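Local atomic coordinates of mosquitocidal toxin (Lysinibacillus sphaericus, PDB entry 2VSE), a protein that kills mosquito larvae and probably acts as an ADP-ribosyltransferase, whose catalytic domain is joined to four ricin-B-like lectin domains. Residues G701-S706 with F832-G837; K713-N718 with Q735-K740; S92-T97 with N697-Y702. All blocks are in the same frame, centred on the assembly; numbering follows the deposited sequence.

How the contacts relate
Contact 3 opens first. The loop 92-97, in the ADP-ribosyltransferase part, meets 697-702 some 600 residues later and so closes a very long loop that takes in three of the lectin repeats. Its second segment runs into strand 701-707, where contact 1 begins; the two share Gly701 and Tyr702. Contact 1 closes the last lectin domain by pairing that strand with the C-terminal 832-837. Contact 2, between 713-718 and 735-740, lies wholly within this span. Strand 737-742 flanks strand 701-707, and Ser736 reaches Ser835 and Leu836. Contacts 1 and 2 lie about 7 Å apart between centres, contacts 2 and 3 about 17 Å.

Contact 1. Residues G701-S706 with F832-G837; sequences GYFNIS and FIPSLG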
loop_
_atom_site.group_PDB
_atom_site.type_symbol
_atom_site.label_atom_id
_atom_site.label_comp_id
_atom_site.label_asym_id
_atom_site.label_seq_id
_atom_site.Cartn_x
_atom_site.Cartn_y
_atom_site.Cartn_z
ATOM N N GLY A 701 -8.096 -22.254 -19.674
ATOM C CA GLY A 701 -7.700 -22.052 -21.053
ATOM C C GLY A 701 -6.497 -22.859 -21.492
ATOM O O GLY A 701 -6.221 -23.943 -20.967
ATOM N N TYR A 702 -5.768 -22.302 -22.451
ATOM C CA TYR A 702 -4.753 -23.045 -23.166
ATOM C C TYR A 702 -3.354 -22.571 -22.819
ATOM O O TYR A 702 -3.125 -21.376 -22.630
ATOM C CB TYR A 702 -5.009 -22.902 -24.665
ATOM C CG TYR A 702 -6.283 -23.570 -25.129
ATOM C CD1 TYR A 702 -6.269 -24.897 -25.570
ATOM C CD2 TYR A 702 -7.501 -22.875 -25.143
ATOM C CE1 TYR A 702 -7.427 -25.525 -26.005
ATOM C CE2 TYR A 702 -8.665 -23.498 -25.583
ATOM C CZ TYR A 702 -8.612 -24.827 -26.010
ATOM O OH TYR A 702 -9.749 -25.468 -26.439
ATOM N N PHE A 703 -2.424 -23.512 -22.751
ATOM C CA PHE A 703 -1.085 -23.225 -22.264
ATOM C C PHE A 703 -0.057 -24.062 -23.009
ATOM O O PHE A 703 -0.342 -25.199 -23.382
ATOM C CB PHE A 703 -0.987 -23.511 -20.755
ATOM C CG PHE A 703 -1.916 -22.676 -19.899
ATOM C CD1 PHE A 703 -1.507 -21.440 -19.399
ATOM C CD2 PHE A 703 -3.190 -23.132 -19.571
ATOM C CE1 PHE A 703 -2.353 -20.672 -18.591
ATOM C CE2 PHE A 703 -4.032 -22.369 -18.775
ATOM C CZ PHE A 703 -3.611 -21.138 -18.288
ATOM N N ASN A 704 1.111 -23.476 -23.253
ATOM C CA ASN A 704 2.310 -24.241 -23.518
ATOM C C ASN A 704 2.904 -24.536 -22.151
ATOM O O ASN A 704 2.985 -23.639 -21.298
ATOM C CB ASN A 704 3.303 -23.431 -24.340
ATOM C CG ASN A 704 2.770 -23.038 -25.709
ATOM O OD1 ASN A 704 3.149 -22.002 -26.225
ATOM N ND2 ASN A 704 1.915 -23.865 -26.306
ATOM N N ILE A 705 3.255 -25.791 -21.906
ATOM C CA ILE A 705 3.809 -26.157 -20.629
ATOM C C ILE A 705 5.300 -26.295 -20.835
ATOM O O ILE A 705 5.772 -27.294 -21.403
ATOM C CB ILE A 705 3.168 -27.430 -20.083
ATOM C CG1 ILE A 705 1.647 -27.235 -19.969
ATOM C CG2 ILE A 705 3.744 -27.734 -18.733
ATOM C CD1 ILE A 705 0.846 -28.529 -19.743
ATOM N N SER A 706 6.039 -25.267 -20.418
ATOM C CA SER A 706 7.460 -25.209 -20.721
ATOM C C SER A 706 8.331 -25.563 -19.531
ATOM O O SER A 706 7.945 -25.358 -18.364
ATOM C CB SER A 706 7.843 -23.843 -21.280
ATOM O OG SER A 706 7.982 -22.914 -20.241
ATOM N N PHE A 832 3.685 -22.125 -17.104
ATOM C CA PHE A 832 2.481 -22.160 -17.909
ATOM C C PHE A 832 2.342 -20.884 -18.691
ATOM O O PHE A 832 2.050 -19.850 -18.133
ATOM C CB PHE A 832 1.269 -22.414 -17.025
ATOM C CG PHE A 832 1.230 -23.804 -16.456
ATOM C CD1 PHE A 832 0.484 -24.805 -17.078
ATOM C CD2 PHE A 832 1.972 -24.122 -15.331
ATOM C CE1 PHE A 832 0.460 -26.093 -16.573
ATOM C CE2 PHE A 832 1.953 -25.395 -14.818
ATOM C CZ PHE A 832 1.181 -26.394 -15.441
ATOM N N ILE A 833 2.584 -20.965 -19.992
ATOM C CA ILE A 833 2.520 -19.818 -20.864
ATOM C C ILE A 833 1.239 -19.884 -21.694
ATOM O O ILE A 833 1.061 -20.817 -22.497
ATOM C CB ILE A 833 3.721 -19.773 -21.854
ATOM C CG1 ILE A 833 5.073 -19.843 -21.124
ATOM C CG2 ILE A 833 3.634 -18.522 -22.757
ATOM C CD1 ILE A 833 6.233 -20.459 -22.019
ATOM N N PRO A 834 0.356 -18.880 -21.535
ATOM C CA PRO A 834 -0.871 -18.792 -22.330
ATOM C C PRO A 834 -0.633 -19.078 -23.799
ATOM O O PRO A 834 0.310 -18.553 -24.384
ATOM C CB PRO A 834 -1.304 -17.341 -22.131
ATOM C CG PRO A 834 -0.852 -17.031 -20.735
ATOM C CD PRO A 834 0.455 -17.762 -20.568
ATOM N N SER A 835 -1.457 -19.947 -24.373
ATOM C CA SER A 835 -1.373 -20.243 -25.796
ATOM C C SER A 835 -2.743 -20.127 -26.409
ATOM O O SER A 835 -3.682 -19.647 -25.768
ATOM C CB SER A 835 -0.801 -21.638 -26.069
ATOM O OG SER A 835 -1.579 -22.657 -25.472
ATOM N N LEU A 836 -2.854 -20.574 -27.657
ATOM C CA LEU A 836 -4.103 -20.435 -28.402
ATOM C C LEU A 836 -4.727 -21.802 -28.634
ATOM O O LEU A 836 -4.032 -22.807 -28.771
ATOM C CB LEU A 836 -3.895 -19.678 -29.724
ATOM C CG LEU A 836 -3.934 -18.138 -29.683
ATOM C CD1 LEU A 836 -3.146 -17.531 -30.855
ATOM C CD2 LEU A 836 -5.381 -17.571 -29.654
ATOM N N GLY A 837 -6.055 -21.826 -28.642
ATOM C CA GLY A 837 -6.800 -23.058 -28.878
ATOM C C GLY A 837 -7.657 -22.949 -30.126
ATOM O O GLY A 837 -7.466 -23.718 -31.068
#
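Phe703 and Phe832 meet in a T-shaped pair. The edge of Phe832 points at the face of Phe703, with the planes at 86° and the centroids 6.0 Å apart. Phe832 CB also packs on Phe703 CD1 at 3.8 Å. Ile705 lies alongside Phe832 and points the same way. Its CG1 touches Phe832 CE1 at 3.8 Å.

Asn704 and Ile833 lie on the other face of the sheet. They form an antiparallel hydrogen-bonded pair. Asn704 N donates to Ile833 O, and Ile833 N donates to Asn704 O at 3.0 Å. The Asn704 amide is held from outside by Gln735 and Asn729. Ser835 CB packs against its ND2. Ile833 CD1 reaches Ser706 OG at 3.5 Å. That hydroxyl is hydrogen-bonded to Asn831.

Past Pro834 the chain still holds to Tyr702. Ser835 N gives a nearly straight bond to Tyr702 O at 2.8 Å. Ser835 OG sits between its own backbone N and carbonyl carbon (chi1 59°) and bonds to Ser736. Tyr702 CG is anti to the carbonyl carbon (chi1 -67°), which lays the ring against Gly837. Gly837 CA stands over the centre of one ring face, 3.6 Å from the centroid, in a CH-pi contact.

Strand 737-742 pairs with strand 701-707 as well, and Leu739 touches both phenylalanines. This antiparallel pairing of the first and last strands is the closure characteristic of a beta-trefoil, here the last ricin-B-like domain of the toxin.

Contact 2. Residues K713-N718 with Q735-K740; sequences KIITMN and QSWKLK
Ile715 O receives two donors. Trp737 NE1 gives it a nearly straight hydrogen bond of 3.0 Å. The oxygen lies in the plane of the indole, but the donor stands well above the carbonyl plane. A water also donates to Ile715 O, at 2.9 Å, and its other hydrogen goes to Gln735 O. The water thus bridges the two backbones.

The indole is turned by chi1 -61°, with CG anti to the carbonyl carbon, and this sets its NE1 edge against the strand. Ile715 CG2 packs on Trp737 CZ2, the two side chains crossing at about a right angle.

Gln735 extends beyond CG and brings its amide to Thr716. Gln735 NE2 donates to Thr716 OG1 at 2.9 Å, and the hydroxyl oxygen lies in the amide plane. Thr716 OG1 in turn donates to Ile714 O, so this buried hydroxyl both accepts and donates. Gln735 NE2 also bonds to Asp728 O, and Gln735 OE1 accepts from Ile730 N. Together these bonds fix the rotation of the amide.

Gln735 and Trp737 are the Gln and Trp of a Gln-x-Trp motif, the signature of ricin-B-type beta-trefoil domains. All six touching residues are buried. Strand 713-717 pairs with strand 724-728, and Phe727 packs on both Thr716 and Gln735. Trp737 leads into strand 737-742, which lies beside strand 701-707, and the indole packs on Ile750 and Ile752 of strand 747-752.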
loop_
_atom_site.group_PDB
_atom_site.type_symbol
_atom_site.label_atom_id
_atom_site.label_comp_id
_atom_site.label_asym_id
_atom_site.label_seq_id
_atom_site.Cartn_x
_atom_site.Cartn_y
_atom_site.Cartn_z
ATOM N N LYS A 713 11.604 -25.550 -24.500
ATOM C CA LYS A 713 11.286 -26.958 -24.548
ATOM C C LYS A 713 9.964 -27.185 -23.819
ATOM O O LYS A 713 9.833 -26.874 -22.629
ATOM C CB LYS A 713 12.448 -27.796 -23.971
ATOM C CG LYS A 713 13.800 -27.585 -24.689
ATOM C CD LYS A 713 13.788 -28.235 -26.068
ATOM C CE LYS A 713 15.191 -28.365 -26.681
ATOM N NZ LYS A 713 15.197 -29.309 -27.835
ATOM N N ILE A 714 8.979 -27.717 -24.543
ATOM C CA ILE A 714 7.607 -27.804 -24.027
ATOM C C ILE A 714 6.919 -29.166 -24.221
ATOM O O ILE A 714 7.272 -29.943 -25.122
ATOM C CB ILE A 714 6.719 -26.678 -24.587
ATOM C CG1 ILE A 714 6.385 -26.910 -26.074
ATOM C CG2 ILE A 714 7.354 -25.291 -24.341
ATOM C CD1 ILE A 714 5.450 -25.861 -26.642
ATOM N N ILE A 715 5.945 -29.454 -23.360
ATOM C CA ILE A 715 5.291 -30.755 -23.375
ATOM C C ILE A 715 4.517 -30.903 -24.687
ATOM O O ILE A 715 3.750 -30.030 -25.062
ATOM C CB ILE A 715 4.383 -30.984 -22.121
ATOM C CG1 ILE A 715 5.229 -30.946 -20.831
ATOM C CG2 ILE A 715 3.661 -32.328 -22.224
ATOM C CD1 ILE A 715 4.496 -31.341 -19.547
ATOM N N THR A 716 4.762 -32.009 -25.392
ATOM C CA THR A 716 4.214 -32.196 -26.726
ATOM C C THR A 716 3.633 -33.589 -26.884
ATOM O O THR A 716 4.268 -34.583 -26.524
ATOM C CB THR A 716 5.322 -31.971 -27.747
ATOM O OG1 THR A 716 5.825 -30.649 -27.566
ATOM C CG2 THR A 716 4.832 -32.159 -29.197
ATOM N N MET A 717 2.415 -33.655 -27.397
ATOM C CA MET A 717 1.808 -34.930 -27.756
ATOM C C MET A 717 2.472 -35.411 -29.053
ATOM O O MET A 717 2.591 -34.626 -30.006
ATOM C CB MET A 717 0.290 -34.762 -27.938
ATOM C CG MET A 717 -0.433 -36.062 -28.276
ATOM S SD MET A 717 -2.200 -35.882 -28.542
ATOM C CE MET A 717 -2.790 -36.312 -26.955
ATOM N N ASN A 718 2.907 -36.671 -29.104
ATOM C CA ASN A 718 3.553 -37.184 -30.328
ATOM C C ASN A 718 2.557 -37.389 -31.469
ATOM O O ASN A 718 1.339 -37.293 -31.245
ATOM C CB ASN A 718 4.379 -38.440 -30.059
ATOM C CG ASN A 718 3.559 -39.581 -29.489
ATOM O OD1 ASN A 718 2.331 -39.501 -29.384
ATOM N ND2 ASN A 718 4.248 -40.670 -29.108
ATOM N N GLN A 735 0.932 -28.941 -28.835
ATOM C CA GLN A 735 1.730 -28.318 -27.787
ATOM C C GLN A 735 0.869 -27.326 -27.009
ATOM O O GLN A 735 1.335 -26.608 -26.111
ATOM C CB GLN A 735 2.927 -27.606 -28.411
ATOM C CG GLN A 735 3.993 -28.562 -28.916
ATOM C CD GLN A 735 5.174 -27.861 -29.547
ATOM O OE1 GLN A 735 5.019 -26.861 -30.269
ATOM N NE2 GLN A 735 6.364 -28.370 -29.279
ATOM N N SER A 736 -0.401 -27.276 -27.368
ATOM C CA SER A 736 -1.294 -26.342 -26.727
ATOM C C SER A 736 -2.334 -27.087 -25.911
ATOM O O SER A 736 -3.345 -27.563 -26.450
ATOM C CB SER A 736 -1.954 -25.420 -27.767
ATOM O OG SER A 736 -2.767 -24.476 -27.111
ATOM N N TRP A 737 -2.089 -27.159 -24.613
ATOM C CA TRP A 737 -2.903 -27.973 -23.709
ATOM C C TRP A 737 -3.981 -27.179 -23.002
ATOM O O TRP A 737 -3.718 -26.106 -22.447
ATOM C CB TRP A 737 -2.006 -28.599 -22.649
ATOM C CG TRP A 737 -0.979 -29.474 -23.214
ATOM C CD1 TRP A 737 0.273 -29.114 -23.635
ATOM C CD2 TRP A 737 -1.100 -30.877 -23.451
ATOM N NE1 TRP A 737 0.946 -30.216 -24.112
ATOM C CE2 TRP A 737 0.125 -31.313 -24.008
ATOM C CE3 TRP A 737 -2.119 -31.815 -23.235
ATOM C CZ2 TRP A 737 0.359 -32.655 -24.344
ATOM C CZ3 TRP A 737 -1.882 -33.150 -23.582
ATOM C CH2 TRP A 737 -0.660 -33.547 -24.134
ATOM N N LYS A 738 -5.193 -27.712 -23.011
ATOM C CA LYS A 738 -6.293 -27.135 -22.253
ATOM C C LYS A 738 -6.185 -27.604 -20.808
ATOM O O LYS A 738 -5.958 -28.783 -20.542
ATOM C CB LYS A 738 -7.627 -27.569 -22.851
ATOM C CG LYS A 738 -8.882 -27.027 -22.177
ATOM C CD LYS A 738 -9.126 -25.554 -22.496
ATOM C CE LYS A 738 -10.604 -25.201 -22.377
ATOM N NZ LYS A 738 -11.195 -25.959 -21.240
ATOM N N LEU A 739 -6.329 -26.676 -19.871
ATOM C CA LEU A 739 -6.380 -27.047 -18.472
ATOM C C LEU A 739 -7.802 -26.978 -17.962
ATOM O O LEU A 739 -8.407 -25.910 -17.884
ATOM C CB LEU A 739 -5.406 -26.225 -17.635
ATOM C CG LEU A 739 -4.060 -26.937 -17.391
ATOM C CD1 LEU A 739 -3.237 -27.068 -18.663
ATOM C CD2 LEU A 739 -3.246 -26.227 -16.320
ATOM N N LYS A 740 -8.354 -28.150 -17.674
ATOM C CA LYS A 740 -9.723 -28.274 -17.234
ATOM C C LYS A 740 -9.745 -28.541 -15.747
ATOM O O LYS A 740 -9.461 -29.653 -15.292
ATOM C CB LYS A 740 -10.424 -29.405 -17.987
ATOM C CG LYS A 740 -11.908 -29.557 -17.597
ATOM C CD LYS A 740 -12.521 -30.795 -18.241
ATOM C CE LYS A 740 -13.980 -30.940 -17.843
ATOM N NZ LYS A 740 -14.770 -31.574 -18.917
HETATM O O HOH W 1 3.138 -27.310 -24.243
#

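Contact 3. Residues S92-T97 with N697-Y702; sequences SPVEDT and NNFTGY
Asn697 meets Ser92, Val94, Glu95 and Asp96 where a loop of the ADP-ribosyltransferase part touches the entry to the last ricin-B-like, beta-trefoil domain. Within the loop, Ser92 OG accepts from Val94 N and forms an ST turn. The contact is an interface between domains, made by loop residues on both sides.

Hydrogen bonds centre on the Asn697 amide. Its OD1 accepts from two successive backbone groups, Glu95 N at 2.8 Å and Asp96 N at 3.0 Å. The Asp96 bond is the straighter of the two. Ser92 OG adds a weak bond to the same oxygen. On the donor side, Asn697 ND2 gives a nearly straight bond to Asp96 OD1. Asp96 OD1 lies in the amide plane of Asn697, but ND2 meets it from above the carboxylate plane. The two planes are nearly perpendicular. Both ends of the amide are held, which fixes its rotation.

Apolar packing rests on Val94. It crosses Phe699 at about a right angle, and its CG2 touches Phe699 CE2 at 3.7 Å. The same ring meets Phe703, Phe832 and Phe792 within the lectin domain. Val94, from the enzyme part, thus packs on an aromatic cluster of the lectin domain. Arg34 also reaches this region and packs on Phe699. With CG1 anti to the backbone N (chi1 -180°), Val94 places that methyl over the centre of the Phe699 ring, 3.9 Å from the centroid.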
loop_
_atom_site.group_PDB
_atom_site.type_symbol
_atom_site.label_atom_id
_atom_site.label_comp_id
_atom_site.label_asym_id
_atom_site.label_seq_id
_atom_site.Cartn_x
_atom_site.Cartn_y
_atom_site.Cartn_z
ATOM N N SER A 92 -0.956 -15.398 -4.743
ATOM C CA SER A 92 -0.713 -16.510 -5.654
ATOM C C SER A 92 -0.253 -15.999 -7.015
ATOM O O SER A 92 -0.734 -14.959 -7.485
ATOM C CB SER A 92 -1.962 -17.359 -5.797
ATOM O OG SER A 92 -1.837 -18.245 -6.885
ATOM N N PRO A 93 0.710 -16.709 -7.637
ATOM C CA PRO A 93 1.203 -16.304 -8.954
ATOM C C PRO A 93 0.282 -16.679 -10.114
ATOM O O PRO A 93 0.465 -16.152 -11.200
ATOM C CB PRO A 93 2.540 -17.035 -9.067
ATOM C CG PRO A 93 2.341 -18.270 -8.263
ATOM C CD PRO A 93 1.428 -17.883 -7.116
ATOM N N VAL A 94 -0.701 -17.550 -9.878
ATOM C CA VAL A 94 -1.666 -17.981 -10.911
ATOM C C VAL A 94 -2.533 -16.832 -11.503
ATOM O O VAL A 94 -2.609 -16.687 -12.731
ATOM C CB VAL A 94 -2.561 -19.157 -10.401
ATOM C CG1 VAL A 94 -3.541 -19.601 -11.470
ATOM C CG2 VAL A 94 -1.706 -20.342 -9.947
ATOM N N GLU A 95 -3.167 -16.031 -10.641
ATOM C CA GLU A 95 -4.008 -14.897 -11.073
ATOM C C GLU A 95 -3.663 -13.590 -10.377
ATOM O O GLU A 95 -3.397 -12.600 -11.050
ATOM C CB GLU A 95 -5.497 -15.176 -10.854
ATOM C CG GLU A 95 -6.174 -15.933 -11.969
ATOM C CD GLU A 95 -6.178 -15.155 -13.276
ATOM O OE1 GLU A 95 -6.580 -13.964 -13.250
ATOM O OE2 GLU A 95 -5.781 -15.747 -14.322
ATOM N N ASP A 96 -3.690 -13.585 -9.039
ATOM C CA ASP A 96 -3.476 -12.374 -8.220
ATOM C C ASP A 96 -2.351 -11.478 -8.718
ATOM O O ASP A 96 -2.460 -10.248 -8.661
ATOM C CB ASP A 96 -3.146 -12.722 -6.763
ATOM C CG ASP A 96 -4.279 -13.408 -6.032
ATOM O OD1 ASP A 96 -5.456 -13.322 -6.438
ATOM O OD2 ASP A 96 -3.972 -14.048 -5.012
ATOM N N THR A 97 -1.253 -12.078 -9.165
ATOM C CA THR A 97 -0.089 -11.293 -9.582
ATOM C C THR A 97 0.228 -11.483 -11.061
ATOM O O THR A 97 1.335 -11.173 -11.507
ATOM C CB THR A 97 1.180 -11.610 -8.726
ATOM O OG1 THR A 97 1.578 -12.972 -8.921
ATOM C CG2 THR A 97 0.932 -11.370 -7.241
ATOM N N ASN A 697 -7.697 -18.857 -7.588
ATOM C CA ASN A 697 -6.460 -18.805 -8.376
ATOM C C ASN A 697 -6.228 -20.104 -9.148
ATOM O O ASN A 697 -5.254 -20.829 -8.900
ATOM C CB ASN A 697 -5.235 -18.442 -7.520
ATOM C CG ASN A 697 -5.036 -16.933 -7.378
ATOM O OD1 ASN A 697 -4.179 -16.347 -8.046
ATOM N ND2 ASN A 697 -5.814 -16.306 -6.501
ATOM N N ASN A 698 -7.126 -20.393 -10.089
ATOM C CA ASN A 698 -7.012 -21.607 -10.900
ATOM C C ASN A 698 -6.708 -21.298 -12.350
ATOM O O ASN A 698 -7.093 -20.260 -12.859
ATOM C CB ASN A 698 -8.281 -22.456 -10.774
ATOM C CG ASN A 698 -8.699 -22.650 -9.322
ATOM O OD1 ASN A 698 -7.973 -23.259 -8.531
ATOM N ND2 ASN A 698 -9.852 -22.102 -8.956
ATOM N N PHE A 699 -6.003 -22.200 -13.014
ATOM C CA PHE A 699 -5.722 -22.062 -14.432
ATOM C C PHE A 699 -6.955 -22.359 -15.280
ATOM O O PHE A 699 -7.682 -23.329 -15.019
ATOM C CB PHE A 699 -4.612 -23.015 -14.837
ATOM C CG PHE A 699 -3.293 -22.710 -14.215
ATOM C CD1 PHE A 699 -2.409 -21.826 -14.832
ATOM C CD2 PHE A 699 -2.915 -23.326 -13.019
ATOM C CE1 PHE A 699 -1.153 -21.556 -14.260
ATOM C CE2 PHE A 699 -1.678 -23.063 -12.434
ATOM C CZ PHE A 699 -0.791 -22.174 -13.050
ATOM N N THR A 700 -7.184 -21.519 -16.286
ATOM C CA THR A 700 -8.199 -21.781 -17.295
ATOM C C THR A 700 -7.635 -21.497 -18.683
ATOM O O THR A 700 -6.792 -20.620 -18.846
ATOM C CB THR A 700 -9.452 -20.935 -17.067
ATOM O OG1 THR A 700 -9.099 -19.545 -17.084
ATOM C CG2 THR A 700 -10.095 -21.268 -15.719
ATOM N N GLY A 701 -8.096 -22.254 -19.674
ATOM C CA GLY A 701 -7.700 -22.052 -21.053
ATOM C C GLY A 701 -6.497 -22.859 -21.492
ATOM O O GLY A 701 -6.221 -23.943 -20.967
ATOM N N TYR A 702 -5.768 -22.302 -22.451
ATOM C CA TYR A 702 -4.753 -23.045 -23.166
ATOM C C TYR A 702 -3.354 -22.571 -22.819
ATOM O O TYR A 702 -3.125 -21.376 -22.630
ATOM C CB TYR A 702 -5.009 -22.902 -24.665
ATOM C CG TYR A 702 -6.283 -23.570 -25.129
ATOM C CD1 TYR A 702 -6.269 -24.897 -25.570
ATOM C CD2 TYR A 702 -7.501 -22.875 -25.143
ATOM C CE1 TYR A 702 -7.427 -25.525 -26.005
ATOM C CE2 TYR A 702 -8.665 -23.498 -25.583
ATOM C CZ TYR A 702 -8.612 -24.827 -26.010
ATOM O OH TYR A 702 -9.749 -25.468 -26.439
#